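Local coordinates for transcriptional repressor pagR (Bacillus anthracis, PDB 2ZKZ), which represses transcription of the pagA and atxA genes as a dimeric, DNA-binding regulator of the ArsR family, at residues A[19-33]-A[60-72]. Numbering follows the deposited sequence.
Sequences ELLKTMAHPMRLKIV and QHLCKMRGKVLKR
In the winged helix-turn-helix domain of PagR, Arg-29 of helix 27-39 lies against His-61 and Lys-64 at the C-terminal end of helix 55-65, most of which, His-61 included, belongs to the predicted DNA-binding helix-turn-helix. The short helical segments 27-33 and 60-65 cross at -75°, their axes 10.5 Å apart at closest approach. Arg-29 runs extended from CG to NE, and its NH1 donates a nearly straight bond (171°) to Thr-23 O, 2.9 Å away and in the guanidinium plane. Held this way, the guanidinium meets CD2 of His-61 at its edge, Arg-29 NE being 3.0 Å from that carbon, with the two planes steeply inclined. CB of Lys-64 lies over one face, with CG beside NH2 near the rim, while CD2 of His-26 covers the opposite face, offset toward the rim.

On the side of Arg-29 CB and CG, Met-65 bends at its last torsion and brings CE to 3.6 Å from Ile-32 CD1, its selenium resting beside those two carbons. Val-69 inserts between the two helices of 19-33: its CG2 lies 3.6 Å from Thr-23 CG2 and also touches Met-24 CG, whereas CG1 faces Val-33 CG2. Val-88 of helix 86-95 touches both Val-33 and Val-69.

At the outer margin, the extended Lys-68 passes Thr-23 and makes a 2.7 Å salt bridge from NZ to Glu-19 OE2, on the anti side of the carboxylate and 28° out of its plane. Met-65 O accepts the amides of Lys-68, Val-69 and Leu-70, curling the chain tightly before strand 71-75, the first strand of the beta-hairpin wing in this ArsR-type winged helix fold.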
ATOM      1  N   GLU A  19      -3.010   5.268  -5.308  1.00 23.63           N
ATOM      2  CA  GLU A  19      -3.847   4.351  -6.079  1.00 24.20           C
ATOM      3  C   GLU A  19      -3.201   2.960  -6.161  1.00 22.74           C
ATOM      4  O   GLU A  19      -3.899   1.949  -6.180  1.00 22.87           O
ATOM      5  CB  GLU A  19      -4.086   4.933  -7.485  1.00 26.64           C
ATOM      6  CG  GLU A  19      -4.937   4.075  -8.427  1.00 29.38           C
ATOM      7  CD  GLU A  19      -6.328   3.793  -7.888  1.00 32.67           C
ATOM      8  OE1 GLU A  19      -6.761   4.492  -6.949  1.00 34.05           O
ATOM      9  OE2 GLU A  19      -6.998   2.876  -8.412  1.00 35.13           O
ATOM     10  N   LEU A  20      -1.873   2.913  -6.198  1.00 20.92           N
ATOM     11  CA  LEU A  20      -1.149   1.639  -6.245  1.00 22.09           C
ATOM     12  C   LEU A  20      -1.382   0.875  -4.942  1.00 22.29           C
ATOM     13  O   LEU A  20      -1.661  -0.321  -4.946  1.00 20.33           O
ATOM     14  CB  LEU A  20       0.362   1.870  -6.423  1.00 24.04           C
ATOM     15  CG  LEU A  20       1.230   0.624  -6.644  1.00 26.46           C
ATOM     16  CD1 LEU A  20       0.898   0.015  -8.016  1.00 27.61           C
ATOM     17  CD2 LEU A  20       2.706   0.992  -6.589  1.00 27.48           C
ATOM     18  N   LEU A  21      -1.272   1.573  -3.819  1.00 22.33           N
ATOM     19  CA  LEU A  21      -1.481   0.927  -2.531  1.00 21.74           C
ATOM     20  C   LEU A  21      -2.939   0.491  -2.404  1.00 19.54           C
ATOM     21  O   LEU A  21      -3.220  -0.596  -1.915  1.00 20.77           O
ATOM     22  CB  LEU A  21      -1.107   1.877  -1.388  1.00 20.55           C
ATOM     23  CG  LEU A  21       0.333   2.407  -1.355  1.00 21.29           C
ATOM     24  CD1 LEU A  21       0.518   3.273  -0.097  1.00 23.18           C
ATOM     25  CD2 LEU A  21       1.328   1.258  -1.349  1.00 23.72           C
ATOM     26  N   LYS A  22      -3.863   1.333  -2.857  1.00 19.91           N
ATOM     27  CA  LYS A  22      -5.282   1.001  -2.783  1.00 21.75           C
ATOM     28  C   LYS A  22      -5.598  -0.277  -3.566  1.00 23.41           C
ATOM     29  O   LYS A  22      -6.331  -1.141  -3.090  1.00 20.23           O
ATOM     30  CB  LYS A  22      -6.124   2.154  -3.324  1.00 25.89           C
ATOM     31  CG  LYS A  22      -7.634   1.909  -3.258  1.00 29.52           C
ATOM     32  CD  LYS A  22      -8.402   2.986  -4.021  1.00 34.48           C
ATOM     33  CE  LYS A  22      -9.903   2.724  -4.012  1.00 37.02           C
ATOM     34  NZ  LYS A  22     -10.453   2.861  -2.636  1.00 40.38           N
ATOM     35  N   THR A  23      -5.023  -0.396  -4.761  1.00 21.80           N
ATOM     36  CA  THR A  23      -5.253  -1.557  -5.611  1.00 22.10           C
ATOM     37  C   THR A  23      -4.680  -2.845  -5.018  1.00 22.57           C
ATOM     38  O   THR A  23      -5.218  -3.926  -5.247  1.00 24.06           O
ATOM     39  CB  THR A  23      -4.672  -1.324  -7.032  1.00 22.71           C
ATOM     40  OG1 THR A  23      -5.197  -0.100  -7.560  1.00 19.95           O
ATOM     41  CG2 THR A  23      -5.070  -2.467  -7.977  1.00 23.83           C
HETATM   42  N   MSE A  24      -3.590  -2.733  -4.264  1.00 20.70           N
HETATM   43  CA  MSE A  24      -2.964  -3.900  -3.625  1.00 23.67           C
HETATM   44  C   MSE A  24      -3.548  -4.189  -2.238  1.00 23.44           C
HETATM   45  O   MSE A  24      -3.266  -5.235  -1.651  1.00 26.53           O
HETATM   46  CB  MSE A  24      -1.453  -3.673  -3.436  1.00 24.93           C
HETATM   47  CG  MSE A  24      -0.630  -3.420  -4.701  1.00 24.82           C
HETATM   48 SE   MSE A  24       1.233  -3.010  -4.260  1.00 32.74          SE
HETATM   49  CE  MSE A  24       1.745  -4.735  -3.563  1.00 25.28           C
ATOM     50  N   ALA A  25      -4.363  -3.275  -1.718  1.00 22.34           N
ATOM     51  CA  ALA A  25      -4.918  -3.414  -0.369  1.00 22.52           C
ATOM     52  C   ALA A  25      -6.021  -4.449  -0.135  1.00 24.32           C
ATOM     53  O   ALA A  25      -7.052  -4.139   0.457  1.00 23.88           O
ATOM     54  CB  ALA A  25      -5.380  -2.035   0.136  1.00 23.36           C
ATOM     55  N   HIS A  26      -5.783  -5.680  -0.571  1.00 24.16           N
ATOM     56  CA  HIS A  26      -6.731  -6.782  -0.417  1.00 26.13           C
ATOM     57  C   HIS A  26      -5.894  -8.040  -0.189  1.00 26.15           C
ATOM     58  O   HIS A  26      -4.952  -8.301  -0.934  1.00 25.14           O
ATOM     59  CB  HIS A  26      -7.566  -6.949  -1.697  1.00 28.52           C
ATOM     60  CG  HIS A  26      -8.431  -5.769  -2.015  1.00 32.29           C
ATOM     61  ND1 HIS A  26      -9.720  -5.641  -1.544  1.00 34.92           N
ATOM     62  CD2 HIS A  26      -8.176  -4.642  -2.721  1.00 31.45           C
ATOM     63  CE1 HIS A  26     -10.221  -4.486  -1.944  1.00 33.22           C
ATOM     64  NE2 HIS A  26      -9.304  -3.861  -2.660  1.00 33.09           N
ATOM     65  N   PRO A  27      -6.230  -8.837   0.836  1.00 26.46           N
ATOM     66  CA  PRO A  27      -5.505 -10.069   1.165  1.00 28.89           C
ATOM     67  C   PRO A  27      -5.170 -10.982  -0.016  1.00 27.71           C
ATOM     68  O   PRO A  27      -4.016 -11.364  -0.209  1.00 26.60           O
ATOM     69  CB  PRO A  27      -6.432 -10.751   2.170  1.00 28.82           C
ATOM     70  CG  PRO A  27      -7.020  -9.592   2.889  1.00 28.93           C
ATOM     71  CD  PRO A  27      -7.358  -8.637   1.764  1.00 26.77           C
HETATM   72  N   MSE A  28      -6.178 -11.336  -0.800  1.00 29.05           N
HETATM   73  CA  MSE A  28      -5.955 -12.224  -1.935  1.00 29.68           C
HETATM   74  C   MSE A  28      -5.142 -11.562  -3.042  1.00 29.16           C
HETATM   75  O   MSE A  28      -4.444 -12.241  -3.797  1.00 28.02           O
HETATM   76  CB  MSE A  28      -7.293 -12.738  -2.464  1.00 33.82           C
HETATM   77  CG  MSE A  28      -7.969 -13.733  -1.515  1.00 39.15           C
HETATM   78 SE   MSE A  28      -6.819 -15.239  -1.036  1.00 51.50          SE
HETATM   79  CE  MSE A  28      -6.204 -14.617   0.694  1.00 45.38           C
ATOM     80  N   ARG A  29      -5.217 -10.237  -3.141  1.00 26.71           N
ATOM     81  CA  ARG A  29      -4.426  -9.544  -4.143  1.00 26.43           C
ATOM     82  C   ARG A  29      -2.966  -9.568  -3.714  1.00 25.33           C
ATOM     83  O   ARG A  29      -2.069  -9.705  -4.544  1.00 24.58           O
ATOM     84  CB  ARG A  29      -4.909  -8.104  -4.328  1.00 27.99           C
ATOM     85  CG  ARG A  29      -6.295  -8.035  -4.947  1.00 27.83           C
ATOM     86  CD  ARG A  29      -6.691  -6.621  -5.272  1.00 27.87           C
ATOM     87  NE  ARG A  29      -8.089  -6.549  -5.685  1.00 26.81           N
ATOM     88  CZ  ARG A  29      -8.703  -5.425  -6.020  1.00 27.36           C
ATOM     89  NH1 ARG A  29      -8.038  -4.276  -5.998  1.00 23.78           N
ATOM     90  NH2 ARG A  29      -9.984  -5.447  -6.353  1.00 29.41           N
ATOM     91  N   LEU A  30      -2.715  -9.437  -2.416  1.00 24.28           N
ATOM     92  CA  LEU A  30      -1.333  -9.492  -1.955  1.00 24.83           C
ATOM     93  C   LEU A  30      -0.801 -10.909  -2.195  1.00 24.59           C
ATOM     94  O   LEU A  30       0.367 -11.087  -2.523  1.00 25.23           O
ATOM     95  CB  LEU A  30      -1.236  -9.108  -0.473  1.00 23.25           C
ATOM     96  CG  LEU A  30      -1.481  -7.616  -0.190  1.00 25.10           C
ATOM     97  CD1 LEU A  30      -1.477  -7.350   1.320  1.00 24.10           C
ATOM     98  CD2 LEU A  30      -0.399  -6.787  -0.882  1.00 21.93           C
ATOM     99  N   LYS A  31      -1.663 -11.910  -2.037  1.00 25.76           N
ATOM    100  CA  LYS A  31      -1.266 -13.295  -2.275  1.00 28.58           C
ATOM    101  C   LYS A  31      -0.863 -13.466  -3.732  1.00 25.28           C
ATOM    102  O   LYS A  31       0.147 -14.092  -4.035  1.00 27.25           O
ATOM    103  CB  LYS A  31      -2.416 -14.260  -1.993  1.00 31.72           C
ATOM    104  CG  LYS A  31      -2.600 -14.639  -0.546  1.00 40.98           C
ATOM    105  CD  LYS A  31      -3.134 -16.070  -0.441  1.00 43.66           C
ATOM    106  CE  LYS A  31      -2.144 -17.056  -1.062  1.00 46.71           C
ATOM    107  NZ  LYS A  31      -2.538 -18.482  -0.883  1.00 47.19           N
ATOM    108  N   ILE A  32      -1.677 -12.926  -4.631  1.00 26.53           N
ATOM    109  CA  ILE A  32      -1.398 -13.021  -6.059  1.00 25.09           C
ATOM    110  C   ILE A  32      -0.044 -12.388  -6.372  1.00 26.31           C
ATOM    111  O   ILE A  32       0.784 -12.985  -7.058  1.00 25.50           O
ATOM    112  CB  ILE A  32      -2.511 -12.332  -6.884  1.00 26.35           C
ATOM    113  CG1 ILE A  32      -3.812 -13.124  -6.742  1.00 26.07           C
ATOM    114  CG2 ILE A  32      -2.092 -12.204  -8.346  1.00 25.38           C
ATOM    115  CD1 ILE A  32      -5.026 -12.486  -7.434  1.00 27.72           C
ATOM    116  N   VAL A  33       0.191 -11.184  -5.863  1.00 24.20           N
ATOM    117  CA  VAL A  33       1.466 -10.520  -6.117  1.00 24.70           C
ATOM    118  C   VAL A  33       2.636 -11.331  -5.567  1.00 24.37           C
ATOM    119  O   VAL A  33       3.673 -11.470  -6.226  1.00 24.31           O
ATOM    120  CB  VAL A  33       1.497  -9.101  -5.501  1.00 23.74           C
ATOM    121  CG1 VAL A  33       2.873  -8.475  -5.706  1.00 25.14           C
ATOM    122  CG2 VAL A  33       0.423  -8.241  -6.141  1.00 22.96           C
ATOM    123  N   GLN A  60     -11.728 -11.191 -11.299  1.00 33.05           N
ATOM    124  CA  GLN A  60     -12.057  -9.829 -10.897  1.00 32.01           C
ATOM    125  C   GLN A  60     -10.842  -9.132 -10.284  1.00 30.54           C
ATOM    126  O   GLN A  60     -10.603  -7.954 -10.535  1.00 29.06           O
ATOM    127  CB  GLN A  60     -13.201  -9.818  -9.886  1.00 34.09           C
ATOM    128  CG  GLN A  60     -13.678  -8.415  -9.570  1.00 39.13           C
ATOM    129  CD  GLN A  60     -14.601  -8.356  -8.371  1.00 42.29           C
ATOM    130  OE1 GLN A  60     -15.093  -7.289  -8.012  1.00 48.08           O
ATOM    131  NE2 GLN A  60     -14.837  -9.502  -7.741  1.00 45.01           N
ATOM    132  N   HIS A  61     -10.091  -9.854  -9.458  1.00 29.92           N
ATOM    133  CA  HIS A  61      -8.897  -9.279  -8.857  1.00 29.07           C
ATOM    134  C   HIS A  61      -7.898  -8.937  -9.959  1.00 28.54           C
ATOM    135  O   HIS A  61      -7.339  -7.836  -9.983  1.00 26.43           O
ATOM    136  CB  HIS A  61      -8.276 -10.261  -7.859  1.00 29.06           C
ATOM    137  CG  HIS A  61      -8.956 -10.264  -6.525  1.00 30.31           C
ATOM    138  ND1 HIS A  61      -9.266 -11.423  -5.847  1.00 32.77           N
ATOM    139  CD2 HIS A  61      -9.395  -9.244  -5.751  1.00 27.95           C
ATOM    140  CE1 HIS A  61      -9.870 -11.115  -4.712  1.00 32.02           C
ATOM    141  NE2 HIS A  61      -9.961  -9.800  -4.631  1.00 33.74           N
ATOM    142  N   LEU A  62      -7.676  -9.874 -10.878  1.00 27.36           N
ATOM    143  CA  LEU A  62      -6.735  -9.632 -11.972  1.00 27.89           C
ATOM    144  C   LEU A  62      -7.169  -8.444 -12.822  1.00 27.86           C
ATOM    145  O   LEU A  62      -6.340  -7.646 -13.259  1.00 27.19           O
ATOM    146  CB  LEU A  62      -6.590 -10.886 -12.840  1.00 26.26           C
ATOM    147  CG  LEU A  62      -5.855 -12.050 -12.164  1.00 30.75           C
ATOM    148  CD1 LEU A  62      -5.989 -13.315 -13.000  1.00 30.29           C
ATOM    149  CD2 LEU A  62      -4.388 -11.689 -11.970  1.00 27.94           C
ATOM    150  N   CYS A  63      -8.473  -8.321 -13.042  1.00 27.53           N
ATOM    151  CA  CYS A  63      -9.006  -7.224 -13.837  1.00 29.57           C
ATOM    152  C   CYS A  63      -8.684  -5.884 -13.177  1.00 29.56           C
ATOM    153  O   CYS A  63      -8.215  -4.954 -13.827  1.00 27.71           O
ATOM    154  CB  CYS A  63     -10.518  -7.384 -13.986  1.00 31.91           C
ATOM    155  SG  CYS A  63     -11.283  -6.117 -14.995  1.00 39.64           S
ATOM    156  N   LYS A  64      -8.922  -5.802 -11.871  1.00 27.89           N
ATOM    157  CA  LYS A  64      -8.658  -4.586 -11.111  1.00 28.65           C
ATOM    158  C   LYS A  64      -7.158  -4.252 -11.038  1.00 26.56           C
ATOM    159  O   LYS A  64      -6.772  -3.085 -11.042  1.00 23.77           O
ATOM    160  CB  LYS A  64      -9.201  -4.750  -9.692  1.00 31.12           C
ATOM    161  CG  LYS A  64      -9.865  -3.511  -9.119  1.00 40.26           C
ATOM    162  CD  LYS A  64     -11.369  -3.541  -9.334  1.00 43.23           C
ATOM    163  CE  LYS A  64     -12.045  -2.395  -8.596  1.00 45.31           C
ATOM    164  NZ  LYS A  64     -13.530  -2.504  -8.639  1.00 48.34           N
HETATM  165  N   MSE A  65      -6.323  -5.283 -10.976  1.00 26.20           N
HETATM  166  CA  MSE A  65      -4.873  -5.115 -10.869  1.00 27.37           C
HETATM  167  C   MSE A  65      -4.143  -4.844 -12.183  1.00 27.86           C
HETATM  168  O   MSE A  65      -3.116  -4.161 -12.197  1.00 26.67           O
HETATM  169  CB  MSE A  65      -4.265  -6.358 -10.217  1.00 28.38           C
HETATM  170  CG  MSE A  65      -4.959  -6.757  -8.920  1.00 34.42           C
HETATM  171 SE   MSE A  65      -4.347  -8.448  -8.194  1.00 37.25          SE
HETATM  172  CE  MSE A  65      -4.896  -9.649  -9.566  1.00 41.22           C
ATOM    173  N   ARG A  66      -4.658  -5.388 -13.280  1.00 27.45           N
ATOM    174  CA  ARG A  66      -4.009  -5.213 -14.576  1.00 29.63           C
ATOM    175  C   ARG A  66      -3.801  -3.761 -14.986  1.00 28.93           C
ATOM    176  O   ARG A  66      -4.742  -2.973 -15.010  1.00 29.24           O
ATOM    177  CB  ARG A  66      -4.797  -5.924 -15.688  1.00 31.86           C
ATOM    178  CG  ARG A  66      -4.240  -5.591 -17.070  1.00 35.60           C
ATOM    179  CD  ARG A  66      -4.937  -6.299 -18.224  1.00 40.52           C
ATOM    180  NE  ARG A  66      -6.349  -5.952 -18.342  1.00 41.93           N
ATOM    181  CZ  ARG A  66      -7.330  -6.682 -17.829  1.00 41.79           C
ATOM    182  NH1 ARG A  66      -7.046  -7.794 -17.165  1.00 44.77           N
ATOM    183  NH2 ARG A  66      -8.591  -6.305 -17.986  1.00 44.17           N
ATOM    184  N   GLY A  67      -2.564  -3.418 -15.327  1.00 28.00           N
ATOM    185  CA  GLY A  67      -2.275  -2.065 -15.765  1.00 28.38           C
ATOM    186  C   GLY A  67      -1.808  -1.135 -14.666  1.00 30.93           C
ATOM    187  O   GLY A  67      -1.244  -0.080 -14.939  1.00 32.32           O
ATOM    188  N   LYS A  68      -2.043  -1.517 -13.416  1.00 30.71           N
ATOM    189  CA  LYS A  68      -1.634  -0.691 -12.291  1.00 30.54           C
ATOM    190  C   LYS A  68      -0.630  -1.438 -11.431  1.00 29.01           C
ATOM    191  O   LYS A  68       0.416  -0.906 -11.078  1.00 31.53           O
ATOM    192  CB  LYS A  68      -2.847  -0.321 -11.432  1.00 32.90           C
ATOM    193  CG  LYS A  68      -3.853   0.601 -12.108  1.00 35.28           C
ATOM    194  CD  LYS A  68      -5.023   0.907 -11.179  1.00 35.81           C
ATOM    195  CE  LYS A  68      -6.011   1.856 -11.836  1.00 37.74           C
ATOM    196  NZ  LYS A  68      -7.204   2.077 -10.977  1.00 39.32           N
ATOM    197  N   VAL A  69      -0.958  -2.681 -11.105  1.00 26.30           N
ATOM    198  CA  VAL A  69      -0.107  -3.497 -10.256  1.00 26.24           C
ATOM    199  C   VAL A  69       0.556  -4.636 -11.022  1.00 28.06           C
ATOM    200  O   VAL A  69       1.720  -4.966 -10.779  1.00 28.20           O
ATOM    201  CB  VAL A  69      -0.937  -4.096  -9.096  1.00 26.05           C
ATOM    202  CG1 VAL A  69      -0.073  -4.992  -8.233  1.00 23.16           C
ATOM    203  CG2 VAL A  69      -1.557  -2.977  -8.277  1.00 25.30           C
ATOM    204  N   LEU A  70      -0.192  -5.221 -11.954  1.00 27.50           N
ATOM    205  CA  LEU A  70       0.285  -6.350 -12.743  1.00 27.47           C
ATOM    206  C   LEU A  70       0.317  -6.086 -14.244  1.00 27.50           C
ATOM    207  O   LEU A  70      -0.411  -5.232 -14.764  1.00 25.13           O
ATOM    208  CB  LEU A  70      -0.607  -7.569 -12.478  1.00 28.53           C
ATOM    209  CG  LEU A  70      -0.241  -8.578 -11.383  1.00 30.86           C
ATOM    210  CD1 LEU A  70       0.576  -7.944 -10.297  1.00 28.63           C
ATOM    211  CD2 LEU A  70      -1.520  -9.192 -10.837  1.00 29.24           C
ATOM    212  N   LYS A  71       1.165  -6.839 -14.933  1.00 24.89           N
ATOM    213  CA  LYS A  71       1.292  -6.727 -16.375  1.00 27.13           C
ATOM    214  C   LYS A  71       0.689  -7.973 -17.026  1.00 26.66           C
ATOM    215  O   LYS A  71       0.976  -9.097 -16.612  1.00 25.70           O
ATOM    216  CB  LYS A  71       2.768  -6.614 -16.767  1.00 30.17           C
ATOM    217  CG  LYS A  71       2.989  -6.313 -18.241  1.00 32.84           C
ATOM    218  CD  LYS A  71       4.465  -6.189 -18.563  1.00 38.89           C
ATOM    219  CE  LYS A  71       4.679  -5.426 -19.863  1.00 38.68           C
ATOM    220  NZ  LYS A  71       3.764  -5.907 -20.934  1.00 41.49           N
ATOM    221  N   ARG A  72      -0.161  -7.777 -18.025  1.00 26.57           N
ATOM    222  CA  ARG A  72      -0.744  -8.905 -18.729  1.00 28.46           C
ATOM    223  C   ARG A  72       0.132  -9.161 -19.957  1.00 28.67           C
ATOM    224  O   ARG A  72       0.477  -8.233 -20.688  1.00 29.15           O
ATOM    225  CB  ARG A  72      -2.184  -8.609 -19.158  1.00 28.11           C
ATOM    226  CG  ARG A  72      -2.841  -9.777 -19.876  1.00 31.06           C
ATOM    227  CD  ARG A  72      -4.308  -9.507 -20.181  1.00 30.81           C
ATOM    228  NE  ARG A  72      -4.481  -8.319 -21.010  1.00 33.97           N
ATOM    229  CZ  ARG A  72      -5.662  -7.800 -21.330  1.00 34.15           C
ATOM    230  NH1 ARG A  72      -6.777  -8.367 -20.891  1.00 34.82           N
ATOM    231  NH2 ARG A  72      -5.729  -6.708 -22.075  1.00 34.44           N
TER